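Long-range contacts in conserved hypothetical protein (Streptococcus pneumoniae, PDB 4QDY), which is of unknown function but carries two YbbR domains, built mostly of beta strands, and forms an assembly of two subunits: residues A[63-68]-A[95-100]; A[153-158]-A[166-171]; A[14-19]-A[36-41]; A[133-138]-A[184-189]. One frame throughout, in Å; residues are numbered along the deposited sequence.

Interaction 1. Residues A[63-68]-A[95-100]; sequences ADLTDA and ITVKIG
Neither a ring nor an amide group lies between Leu65 and Ile99, whose branched aliphatic ends carry this contact. The one flat side-chain group modelled here, the carboxylate of Asp64, stands apart from 95-100. One face of it is taken twice by Thr66: OG1 meets Asp64 OD1 at 2.7 Å, 36° above the carboxylate plane, and the backbone N of Thr66 meets the same oxygen at 3.3 Å, 55° above it. The second bond closes an Asx turn just where strand 60-64 ends, and the turn leads the chain round to Ala68.

Across the contact only apolar atoms meet. Leu65 has CG beside its backbone N (chi1 -57°), which directs both methyls at 95-100: CD1 touches Val97 CG1 at 3.8 Å, while CD2 lies 4.1 Å from Ile99 CD1. The terminal methyl of Ile99 has a second partner, for Ala68 CB lies 3.9 Å from the same CD1. At the other end the approach is looser, with Ala63 CB 4.4 Å from Ile95 CD1. The nearest CA atoms, 8.3 Å apart for Ala68 and Ile99, are too distant for paired neighbouring strands, and the interleaving is entirely by side chains.

Ile29 of strand 27-30 touches Leu65, Val97 and Ile99, and Val75 of strand 71-80 lies against Leu65 and Ile95. This strand 71-80 is hydrogen-bonded to both 60-64 and 87-113, so the arrangement is that of a curled sheet whose non-adjacent strands close on a shared hydrophobic core within a YbbR domain.

Interaction 2. Residues A[153-158]-A[166-171]; sequences VLPTSE and GSVPLQ
Val153 meets three residues of 166-171 at once, and its backbone makes the one polar link between the segments: Val153 N to Pro169 O, 3.4 Å, a weak bond with an N-H...O angle of 122°. Pro169, lacking an N-H, cannot return a bond to Val153 O. That oxygen instead faces Pro169 CD at 3.4 Å, with Val168 CB on it as well. The side chain of Val153 has CG1 between the backbone N and the carbonyl carbon (chi1 53°), and this methyl comes up to the amide of Gln171, 3.5 Å from OE1.

Next in sequence, Leu154 starts its side chain away from the strand, but CD1 still reaches Val168 CG1 (4.2 Å), and Leu154 CA lies 3.8 Å from the same methyl. That methyl is also touched by the ring of Pro155, whose CD comes within 3.7 Å of Val168 CG1 with the two side chains at about a right angle. On the ring's next carbon, Pro155 CG is 4.1 Å from Pro169 CD, so two proline rings sit obliquely against each other.

From Pro155 the chain leaves the strand in a type I beta turn, closed by Glu158 N to Pro155 O at 3.0 Å. Thr156, at the turn, bonds through OG1 to the backbone N of Thr72 of the second subunit.

Strand 164-173 itself runs between strands 149-153 and 183-196. Leu154 and Val168 both rest on Met191 of the latter, while the antiparallel pairing with 149-153, made by Gln171 with Ile151, weakens to the long, bent bond at Val153.

Interaction 3. Residues A[14-19]-A[36-41]; sequences TNVPID and VSVVLT
Val16 and Val38 set their side chains at about a right angle, as do Ile18 and Val36, so the contact holds two crossed aliphatic pairs, joined by one backbone pairing. In the first, Val38 CG2 lies 3.9 Å from Val16 CG2 and reaches both methyls of that valine. In the second, Ile18 extends its CD1 to 3.7 Å from Val36 CG1. Val36 divides its two branches: with chi1 at -67°, CG1 lies beside its own N and faces Ile18, whereas CG2 turns over the backbone of the partner strand, 3.5 Å from Val16 O.

Beside these pairs the main chains form an antiparallel hydrogen-bonded pair. Val16 N donates to Val36 O at 2.9 Å, and Val36 N donates to Val16 O at 2.8 Å. The pairing is local, because the segments 16-19 and 36-41 run at 104° to one another. The reason is a corner at Asn15. Before it, strand 9-21 pairs with strand 35-42, as in the bond between Val13 and Val38; beyond it, the strand runs parallel to 60-64, with Asp19 bonded to Val61 and Ala63. One strand thereby serves two parts of the curled sheet of the first YbbR domain, and Val61 packs against both Val16 and Val36.

On the near side of the corner, Thr14 CG2 lies 3.7 Å from Ser37 OG, a contact without a hydrogen bond. The amide of Asn15 is held elsewhere: its ND2 bonds to the backbone O of Tyr22 of the second subunit.

Interaction 4. Residues A[133-138]-A[184-189]; sequences KEVSIT and ITPFDT
Ser136 O is approached twice by the opposite strand: Thr185 N donates to it at 2.7 Å, almost in line with the carbonyl bond (C=O...N 160°), and Ile184 CA comes within 3.3 Å in a CA-H...O contact. Together with Ser136 N to Thr185 O, 2.8 Å and nearly straight at 174°, this makes Ser136 and Thr185 an antiparallel hydrogen-bonded pair in the beta sheet of the second YbbR domain. Ile137 and Ile184 follow as a non-hydrogen-bonded pair, their CA atoms 4.5 Å apart.

Side chains alternate between two faces. Ser136 and Thr185 stand together on the more open one. On the buried one, Val135 packs obliquely against Ile184, with Val135 CB 4.0 Å from Ile184 CG2, and Ile137 adds its CG1 to that of Ile184. Leu170 and Ile150 back Val135 on this side. Strand 135-138 is hydrogen-bonded along its other edge to strand 87-113, through Val135 with Lys107 and Ile137 with Lys105.

Past Thr185 the strand breaks at Pro186, which follows a cis peptide bond. Its ring nevertheless keeps touch with the first segment: Val135 holds CG1 beside its backbone N (chi1 -66°), and this methyl meets Pro186 CD at 3.8 Å, the two side chains at about a right angle.

From the N terminus, interaction 3 closes first, joining strands 9-21 and 35-42 over a loop of 16 residues. Interaction 1 follows in series, linking the end of strand 60-64 to strand 87-113; the two touch where Ala63 N lies 3.1 Å from Asp19 O, a probable hydrogen bond. Strand 87-113 then runs on into the second YbbR domain. There interaction 4 closes the widest loop, from 133-138 to 184-189, and interaction 2 nests inside it. These two meet along strands 164-173 and 183-196, Val168 N lying 2.8 Å from Thr189 O. No loops cross, and about 32 Å separates the centres of interactions 3 and 4.

Interaction 1. Residues A[63-68]-A[95-100]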
loop_
_atom_site.group_PDB
_atom_site.type_symbol
_atom_site.label_atom_id
_atom_site.label_comp_id
_atom_site.label_asym_id
_atom_site.label_seq_id
_atom_site.Cartn_x
_atom_site.Cartn_y
_atom_site.Cartn_z
ATOM N N ALA A 63 6.774 -4.962 10.832
ATOM C CA ALA A 63 7.248 -3.592 11.029
ATOM C C ALA A 63 6.518 -2.973 12.217
ATOM O O ALA A 63 5.324 -3.220 12.385
ATOM C CB ALA A 63 7.038 -2.767 9.766
ATOM N N ASP A 64 7.231 -2.215 13.064
ATOM C CA ASP A 64 6.637 -1.603 14.255
ATOM C C ASP A 64 6.760 -0.078 14.175
ATOM O O ASP A 64 7.862 0.443 13.996
ATOM C CB ASP A 64 7.314 -2.153 15.528
ATOM C CG ASP A 64 6.672 -1.765 16.848
ATOM O OD1 ASP A 64 5.533 -1.249 16.832
ATOM O OD2 ASP A 64 7.280 -2.042 17.903
ATOM N N LEU A 65 5.622 0.630 14.293
ATOM C CA LEU A 65 5.576 2.094 14.197
ATOM C C LEU A 65 5.160 2.765 15.521
ATOM O O LEU A 65 5.050 3.995 15.560
ATOM C CB LEU A 65 4.585 2.529 13.094
ATOM C CG LEU A 65 4.776 2.011 11.662
ATOM C CD1 LEU A 65 3.690 2.555 10.767
ATOM C CD2 LEU A 65 6.127 2.407 11.088
ATOM N N THR A 66 4.932 1.970 16.590
ATOM C CA THR A 66 4.479 2.433 17.911
ATOM C C THR A 66 5.420 3.496 18.525
ATOM O O THR A 66 4.922 4.467 19.105
ATOM C CB THR A 66 4.344 1.259 18.894
ATOM O OG1 THR A 66 5.563 0.516 18.914
ATOM C CG2 THR A 66 3.177 0.337 18.552
ATOM N N ASP A 67 6.753 3.321 18.390
ATOM C CA ASP A 67 7.754 4.248 18.931
ATOM C C ASP A 67 7.725 5.597 18.197
ATOM O O ASP A 67 7.784 6.644 18.844
ATOM C CB ASP A 67 9.159 3.633 18.836
ATOM N N ALA A 68 7.612 5.563 16.856
ATOM C CA ALA A 68 7.584 6.738 15.984
ATOM C C ALA A 68 6.316 7.577 16.186
ATOM O O ALA A 68 5.289 7.071 16.646
ATOM C CB ALA A 68 7.676 6.301 14.530
ATOM N N ILE A 95 11.254 -0.088 4.801
ATOM C CA ILE A 95 10.140 0.550 4.086
ATOM C C ILE A 95 10.007 2.001 4.574
ATOM O O ILE A 95 10.294 2.285 5.736
ATOM C CB ILE A 95 8.786 -0.221 4.210
ATOM C CG1 ILE A 95 8.262 -0.294 5.677
ATOM C CG2 ILE A 95 8.882 -1.609 3.549
ATOM C CD1 ILE A 95 6.810 -0.790 5.864
ATOM N N THR A 96 9.579 2.910 3.682
ATOM C CA THR A 96 9.383 4.331 3.998
ATOM C C THR A 96 7.901 4.554 4.293
ATOM O O THR A 96 7.056 4.275 3.443
ATOM C CB THR A 96 9.896 5.216 2.852
ATOM O OG1 THR A 96 11.258 4.879 2.582
ATOM C CG2 THR A 96 9.767 6.713 3.156
ATOM N N VAL A 97 7.588 5.039 5.504
ATOM C CA VAL A 97 6.205 5.250 5.928
ATOM C C VAL A 97 5.974 6.730 6.288
ATOM O O VAL A 97 6.770 7.318 7.025
ATOM C CB VAL A 97 5.844 4.328 7.131
ATOM C CG1 VAL A 97 4.380 4.478 7.526
ATOM C CG2 VAL A 97 6.152 2.863 6.831
ATOM N N LYS A 98 4.868 7.307 5.772
ATOM C CA LYS A 98 4.405 8.664 6.074
ATOM C C LYS A 98 3.311 8.554 7.134
ATOM O O LYS A 98 2.166 8.224 6.811
ATOM C CB LYS A 98 3.920 9.398 4.805
ATOM C CG LYS A 98 3.406 10.819 5.061
ATOM C CD LYS A 98 2.762 11.434 3.827
ATOM C CE LYS A 98 2.170 12.792 4.120
ATOM N NZ LYS A 98 1.503 13.371 2.926
ATOM N N ILE A 99 3.679 8.768 8.404
ATOM C CA ILE A 99 2.738 8.678 9.519
ATOM C C ILE A 99 2.125 10.062 9.737
ATOM O O ILE A 99 2.842 11.021 10.021
ATOM C CB ILE A 99 3.414 8.119 10.805
ATOM C CG1 ILE A 99 4.197 6.814 10.509
ATOM C CG2 ILE A 99 2.377 7.926 11.929
ATOM C CD1 ILE A 99 5.123 6.301 11.630
ATOM N N GLY A 100 0.814 10.148 9.563
ATOM C CA GLY A 100 0.052 11.375 9.750
ATOM C C GLY A 100 -1.122 11.151 10.678
ATOM O O GLY A 100 -1.559 10.010 10.846
#

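Interaction 2. Residues A[153-158]-A[166-171]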
loop_
_atom_site.group_PDB
_atom_site.type_symbol
_atom_site.label_atom_id
_atom_site.label_comp_id
_atom_site.label_asym_id
_atom_site.label_seq_id
_atom_site.Cartn_x
_atom_site.Cartn_y
_atom_site.Cartn_z
ATOM N N VAL A 153 -15.167 6.285 -11.168
ATOM C CA VAL A 153 -14.537 5.842 -12.412
ATOM C C VAL A 153 -15.011 4.405 -12.765
ATOM O O VAL A 153 -14.997 3.506 -11.922
ATOM C CB VAL A 153 -12.977 5.938 -12.321
ATOM C CG1 VAL A 153 -12.405 5.226 -11.093
ATOM C CG2 VAL A 153 -12.291 5.477 -13.605
ATOM N N LEU A 154 -15.441 4.227 -14.030
ATOM C CA LEU A 154 -15.879 2.955 -14.607
ATOM C C LEU A 154 -14.672 2.014 -14.757
ATOM O O LEU A 154 -13.653 2.455 -15.302
ATOM C CB LEU A 154 -16.566 3.214 -15.972
ATOM C CG LEU A 154 -16.988 2.004 -16.831
ATOM C CD1 LEU A 154 -18.137 1.236 -16.207
ATOM C CD2 LEU A 154 -17.409 2.447 -18.209
ATOM N N PRO A 155 -14.742 0.736 -14.291
ATOM C CA PRO A 155 -13.585 -0.168 -14.439
ATOM C C PRO A 155 -13.167 -0.321 -15.903
ATOM O O PRO A 155 -14.023 -0.380 -16.789
ATOM C CB PRO A 155 -14.095 -1.493 -13.862
ATOM C CG PRO A 155 -15.187 -1.105 -12.936
ATOM C CD PRO A 155 -15.856 0.053 -13.603
ATOM N N THR A 156 -11.841 -0.348 -16.145
ATOM C CA THR A 156 -11.187 -0.426 -17.460
ATOM C C THR A 156 -11.742 -1.607 -18.297
ATOM O O THR A 156 -11.924 -1.455 -19.506
ATOM C CB THR A 156 -9.666 -0.564 -17.266
ATOM O OG1 THR A 156 -9.215 0.439 -16.355
ATOM C CG2 THR A 156 -8.886 -0.455 -18.570
ATOM N N SER A 157 -12.031 -2.750 -17.644
ATOM C CA SER A 157 -12.557 -3.971 -18.259
ATOM C C SER A 157 -14.006 -3.817 -18.767
ATOM O O SER A 157 -14.420 -4.580 -19.645
ATOM C CB SER A 157 -12.512 -5.118 -17.253
ATOM O OG SER A 157 -13.273 -4.829 -16.090
ATOM N N GLU A 158 -14.777 -2.864 -18.204
ATOM C CA GLU A 158 -16.183 -2.646 -18.561
ATOM C C GLU A 158 -16.332 -1.781 -19.819
ATOM O O GLU A 158 -15.508 -0.897 -20.067
ATOM C CB GLU A 158 -16.943 -1.984 -17.399
ATOM C CG GLU A 158 -16.995 -2.782 -16.101
ATOM C CD GLU A 158 -17.766 -4.090 -16.088
ATOM O OE1 GLU A 158 -18.611 -4.310 -16.986
ATOM O OE2 GLU A 158 -17.570 -4.870 -15.128
ATOM N N GLY A 166 -24.009 -1.022 -12.622
ATOM C CA GLY A 166 -22.979 -1.779 -11.922
ATOM C C GLY A 166 -22.162 -0.977 -10.934
ATOM O O GLY A 166 -22.159 0.258 -10.968
ATOM N N SER A 167 -21.452 -1.693 -10.048
ATOM C CA SER A 167 -20.605 -1.101 -9.020
ATOM C C SER A 167 -19.310 -0.578 -9.626
ATOM O O SER A 167 -18.621 -1.299 -10.358
ATOM C CB SER A 167 -20.305 -2.113 -7.920
ATOM O OG SER A 167 -21.502 -2.538 -7.289
ATOM N N VAL A 168 -19.000 0.695 -9.339
ATOM C CA VAL A 168 -17.796 1.378 -9.812
ATOM C C VAL A 168 -17.011 1.884 -8.583
ATOM O O VAL A 168 -17.629 2.417 -7.655
ATOM C CB VAL A 168 -18.081 2.522 -10.832
ATOM C CG1 VAL A 168 -18.662 1.980 -12.133
ATOM C CG2 VAL A 168 -18.977 3.614 -10.246
ATOM N N PRO A 169 -15.667 1.726 -8.545
ATOM C CA PRO A 169 -14.913 2.200 -7.371
ATOM C C PRO A 169 -14.862 3.725 -7.268
ATOM O O PRO A 169 -14.966 4.424 -8.277
ATOM C CB PRO A 169 -13.509 1.641 -7.606
ATOM C CG PRO A 169 -13.400 1.476 -9.073
ATOM C CD PRO A 169 -14.772 1.096 -9.540
ATOM N N LEU A 170 -14.701 4.229 -6.036
ATOM C CA LEU A 170 -14.595 5.653 -5.738
ATOM C C LEU A 170 -13.144 6.013 -5.424
ATOM O O LEU A 170 -12.504 5.330 -4.624
ATOM C CB LEU A 170 -15.523 6.047 -4.574
ATOM C CG LEU A 170 -17.030 6.057 -4.872
ATOM C CD1 LEU A 170 -17.838 5.981 -3.605
ATOM C CD2 LEU A 170 -17.431 7.271 -5.697
ATOM N N GLN A 171 -12.627 7.071 -6.079
ATOM C CA GLN A 171 -11.257 7.574 -5.912
ATOM C C GLN A 171 -11.245 9.063 -5.560
ATOM O O GLN A 171 -12.076 9.821 -6.061
ATOM C CB GLN A 171 -10.419 7.352 -7.183
ATOM C CG GLN A 171 -10.141 5.895 -7.539
ATOM C CD GLN A 171 -9.325 5.753 -8.805
ATOM O OE1 GLN A 171 -9.469 6.510 -9.774
ATOM N NE2 GLN A 171 -8.496 4.725 -8.852
#

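Interaction 3. Residues A[14-19]-A[36-41]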
loop_
_atom_site.group_PDB
_atom_site.type_symbol
_atom_site.label_atom_id
_atom_site.label_comp_id
_atom_site.label_asym_id
_atom_site.label_seq_id
_atom_site.Cartn_x
_atom_site.Cartn_y
_atom_site.Cartn_z
ATOM N N THR A 14 7.799 -14.384 -3.572
ATOM C CA THR A 14 7.159 -13.129 -3.981
ATOM C C THR A 14 5.773 -13.014 -3.332
ATOM O O THR A 14 5.238 -14.014 -2.847
ATOM C CB THR A 14 7.063 -13.023 -5.513
ATOM O OG1 THR A 14 6.342 -14.149 -6.023
ATOM C CG2 THR A 14 8.428 -12.911 -6.188
ATOM N N ASN A 15 5.209 -11.780 -3.324
ATOM C CA ASN A 15 3.892 -11.409 -2.791
ATOM C C ASN A 15 3.818 -11.690 -1.271
ATOM O O ASN A 15 2.863 -12.319 -0.798
ATOM C CB ASN A 15 2.761 -12.157 -3.542
ATOM C CG ASN A 15 2.761 -12.005 -5.049
ATOM O OD1 ASN A 15 3.550 -11.257 -5.642
ATOM N ND2 ASN A 15 1.872 -12.732 -5.707
ATOM N N VAL A 16 4.825 -11.212 -0.510
ATOM C CA VAL A 16 4.865 -11.414 0.943
ATOM C C VAL A 16 4.306 -10.142 1.615
ATOM O O VAL A 16 4.944 -9.089 1.540
ATOM C CB VAL A 16 6.280 -11.786 1.473
ATOM C CG1 VAL A 16 6.238 -12.115 2.960
ATOM C CG2 VAL A 16 6.866 -12.959 0.698
ATOM N N PRO A 17 3.114 -10.202 2.253
ATOM C CA PRO A 17 2.563 -8.986 2.879
ATOM C C PRO A 17 3.270 -8.645 4.194
ATOM O O PRO A 17 3.697 -9.546 4.915
ATOM C CB PRO A 17 1.094 -9.341 3.116
ATOM C CG PRO A 17 1.065 -10.820 3.228
ATOM C CD PRO A 17 2.213 -11.363 2.423
ATOM N N ILE A 18 3.377 -7.340 4.501
ATOM C CA ILE A 18 4.033 -6.818 5.706
ATOM C C ILE A 18 2.996 -6.633 6.820
ATOM O O ILE A 18 1.956 -6.008 6.592
ATOM C CB ILE A 18 4.777 -5.480 5.411
ATOM C CG1 ILE A 18 5.592 -5.534 4.096
ATOM C CG2 ILE A 18 5.639 -5.054 6.612
ATOM C CD1 ILE A 18 6.041 -4.172 3.561
ATOM N N ASP A 19 3.291 -7.150 8.027
ATOM C CA ASP A 19 2.399 -6.999 9.170
ATOM C C ASP A 19 2.884 -5.786 9.970
ATOM O O ASP A 19 3.779 -5.893 10.807
ATOM C CB ASP A 19 2.337 -8.294 10.007
ATOM C CG ASP A 19 1.176 -8.370 10.989
ATOM O OD1 ASP A 19 0.970 -7.395 11.751
ATOM O OD2 ASP A 19 0.513 -9.428 11.041
ATOM N N VAL A 36 6.324 -7.370 -0.193
ATOM C CA VAL A 36 7.769 -7.497 -0.410
ATOM C C VAL A 36 8.102 -8.903 -0.933
ATOM O O VAL A 36 7.225 -9.764 -1.027
ATOM C CB VAL A 36 8.590 -7.187 0.881
ATOM C CG1 VAL A 36 8.478 -5.723 1.286
ATOM C CG2 VAL A 36 8.216 -8.113 2.040
ATOM N N SER A 37 9.380 -9.124 -1.261
ATOM C CA SER A 37 9.923 -10.419 -1.659
ATOM C C SER A 37 10.902 -10.877 -0.589
ATOM O O SER A 37 11.579 -10.042 0.012
ATOM C CB SER A 37 10.573 -10.362 -3.038
ATOM O OG SER A 37 9.594 -10.162 -4.044
ATOM N N VAL A 38 10.933 -12.180 -0.293
ATOM C CA VAL A 38 11.816 -12.710 0.746
ATOM C C VAL A 38 12.743 -13.744 0.107
ATOM O O VAL A 38 12.275 -14.727 -0.476
ATOM C CB VAL A 38 11.026 -13.297 1.956
ATOM C CG1 VAL A 38 11.966 -13.903 2.995
ATOM C CG2 VAL A 38 10.145 -12.232 2.603
ATOM N N VAL A 39 14.059 -13.510 0.217
ATOM C CA VAL A 39 15.067 -14.421 -0.318
ATOM C C VAL A 39 15.361 -15.464 0.763
ATOM O O VAL A 39 15.915 -15.125 1.812
ATOM C CB VAL A 39 16.351 -13.687 -0.804
ATOM C CG1 VAL A 39 17.325 -14.662 -1.463
ATOM C CG2 VAL A 39 16.017 -12.545 -1.761
ATOM N N LEU A 40 14.955 -16.717 0.525
ATOM C CA LEU A 40 15.197 -17.808 1.470
ATOM C C LEU A 40 16.407 -18.632 1.028
ATOM O O LEU A 40 16.590 -18.845 -0.168
ATOM C CB LEU A 40 13.963 -18.717 1.630
ATOM C CG LEU A 40 12.671 -18.127 2.201
ATOM C CD1 LEU A 40 11.601 -19.190 2.283
ATOM C CD2 LEU A 40 12.874 -17.566 3.594
ATOM N N THR A 41 17.240 -19.075 1.992
ATOM C CA THR A 41 18.435 -19.886 1.723
ATOM C C THR A 41 18.541 -20.987 2.793
ATOM O O THR A 41 18.399 -20.712 3.987
ATOM C CB THR A 41 19.707 -19.004 1.669
ATOM O OG1 THR A 41 19.490 -17.881 0.810
ATOM C CG2 THR A 41 20.945 -19.772 1.202
#

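Interaction 4. Residues A[133-138]-A[184-189]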
loop_
_atom_site.group_PDB
_atom_site.type_symbol
_atom_site.label_atom_id
_atom_site.label_comp_id
_atom_site.label_asym_id
_atom_site.label_seq_id
_atom_site.Cartn_x
_atom_site.Cartn_y
_atom_site.Cartn_z
ATOM N N LYS A 133 -24.672 10.043 -2.859
ATOM C CA LYS A 133 -24.638 11.503 -2.956
ATOM C C LYS A 133 -23.690 12.117 -1.910
ATOM O O LYS A 133 -23.302 13.279 -2.051
ATOM C CB LYS A 133 -26.055 12.088 -2.792
ATOM C CG LYS A 133 -26.859 12.236 -4.097
ATOM C CD LYS A 133 -27.224 10.940 -4.837
ATOM C CE LYS A 133 -27.961 11.252 -6.118
ATOM N NZ LYS A 133 -28.354 10.025 -6.855
ATOM N N GLU A 134 -23.296 11.331 -0.894
ATOM C CA GLU A 134 -22.378 11.748 0.168
ATOM C C GLU A 134 -21.416 10.605 0.502
ATOM O O GLU A 134 -21.856 9.460 0.638
ATOM C CB GLU A 134 -23.169 12.182 1.415
ATOM C CG GLU A 134 -22.322 12.778 2.529
ATOM C CD GLU A 134 -23.048 12.972 3.847
ATOM O OE1 GLU A 134 -23.673 12.001 4.333
ATOM O OE2 GLU A 134 -22.904 14.062 4.444
ATOM N N VAL A 135 -20.110 10.907 0.621
ATOM C CA VAL A 135 -19.091 9.906 0.960
ATOM C C VAL A 135 -18.166 10.463 2.053
ATOM O O VAL A 135 -17.983 11.676 2.161
ATOM C CB VAL A 135 -18.254 9.392 -0.254
ATOM C CG1 VAL A 135 -19.111 8.602 -1.235
ATOM C CG2 VAL A 135 -17.494 10.515 -0.961
ATOM N N SER A 136 -17.598 9.558 2.864
ATOM C CA SER A 136 -16.645 9.882 3.923
ATOM C C SER A 136 -15.244 9.496 3.485
ATOM O O SER A 136 -15.046 8.406 2.945
ATOM C CB SER A 136 -17.018 9.185 5.226
ATOM O OG SER A 136 -16.066 9.428 6.249
ATOM N N ILE A 137 -14.276 10.391 3.701
ATOM C CA ILE A 137 -12.894 10.151 3.312
ATOM C C ILE A 137 -12.018 10.183 4.561
ATOM O O ILE A 137 -12.095 11.127 5.344
ATOM C CB ILE A 137 -12.382 11.159 2.228
ATOM C CG1 ILE A 137 -13.285 11.228 0.970
ATOM C CG2 ILE A 137 -10.950 10.856 1.824
ATOM C CD1 ILE A 137 -14.519 12.141 1.043
ATOM N N THR A 138 -11.181 9.153 4.730
ATOM C CA THR A 138 -10.237 9.033 5.836
ATOM C C THR A 138 -8.819 9.081 5.251
ATOM O O THR A 138 -8.524 8.361 4.295
ATOM C CB THR A 138 -10.510 7.753 6.645
ATOM O OG1 THR A 138 -11.889 7.713 7.022
ATOM C CG2 THR A 138 -9.635 7.648 7.884
ATOM N N ILE A 184 -11.965 5.745 1.272
ATOM C CA ILE A 184 -13.304 6.295 1.051
ATOM C C ILE A 184 -14.356 5.291 1.531
ATOM O O ILE A 184 -14.210 4.088 1.310
ATOM C CB ILE A 184 -13.498 6.662 -0.447
ATOM C CG1 ILE A 184 -12.323 7.547 -0.937
ATOM C CG2 ILE A 184 -14.866 7.342 -0.695
ATOM C CD1 ILE A 184 -12.282 7.844 -2.363
ATOM N N THR A 185 -15.407 5.799 2.201
ATOM C CA THR A 185 -16.518 4.998 2.711
ATOM C C THR A 185 -17.839 5.649 2.225
ATOM O O THR A 185 -18.117 6.795 2.590
ATOM C CB THR A 185 -16.437 4.852 4.236
ATOM O OG1 THR A 185 -15.141 4.368 4.585
ATOM C CG2 THR A 185 -17.500 3.913 4.791
ATOM N N PRO A 186 -18.649 4.963 1.382
ATOM C CA PRO A 186 -18.449 3.607 0.828
ATOM C C PRO A 186 -17.260 3.564 -0.134
ATOM O O PRO A 186 -16.893 4.596 -0.702
ATOM C CB PRO A 186 -19.776 3.329 0.105
ATOM C CG PRO A 186 -20.297 4.685 -0.262
ATOM C CD PRO A 186 -19.908 5.562 0.893
ATOM N N PHE A 187 -16.634 2.383 -0.284
ATOM C CA PHE A 187 -15.469 2.196 -1.156
ATOM C C PHE A 187 -15.883 2.212 -2.640
ATOM O O PHE A 187 -15.042 2.493 -3.498
ATOM C CB PHE A 187 -14.721 0.893 -0.821
ATOM C CG PHE A 187 -15.562 -0.356 -0.707
ATOM C CD1 PHE A 187 -15.863 -1.119 -1.830
ATOM C CD2 PHE A 187 -16.011 -0.801 0.530
ATOM C CE1 PHE A 187 -16.639 -2.275 -1.722
ATOM C CE2 PHE A 187 -16.773 -1.966 0.641
ATOM C CZ PHE A 187 -17.082 -2.697 -0.486
ATOM N N ASP A 188 -17.167 1.926 -2.935
ATOM C CA ASP A 188 -17.707 1.937 -4.293
ATOM C C ASP A 188 -19.168 2.433 -4.280
ATOM O O ASP A 188 -19.737 2.673 -3.211
ATOM C CB ASP A 188 -17.599 0.542 -4.953
ATOM C CG ASP A 188 -18.345 -0.612 -4.302
ATOM O OD1 ASP A 188 -18.948 -0.407 -3.222
ATOM O OD2 ASP A 188 -18.302 -1.730 -4.855
ATOM N N THR A 189 -19.759 2.600 -5.475
ATOM C CA THR A 189 -21.129 3.082 -5.662
ATOM C C THR A 189 -21.736 2.446 -6.921
ATOM O O THR A 189 -20.997 1.978 -7.786
ATOM C CB THR A 189 -21.132 4.627 -5.743
ATOM O OG1 THR A 189 -22.476 5.102 -5.796
ATOM C CG2 THR A 189 -20.318 5.169 -6.922
#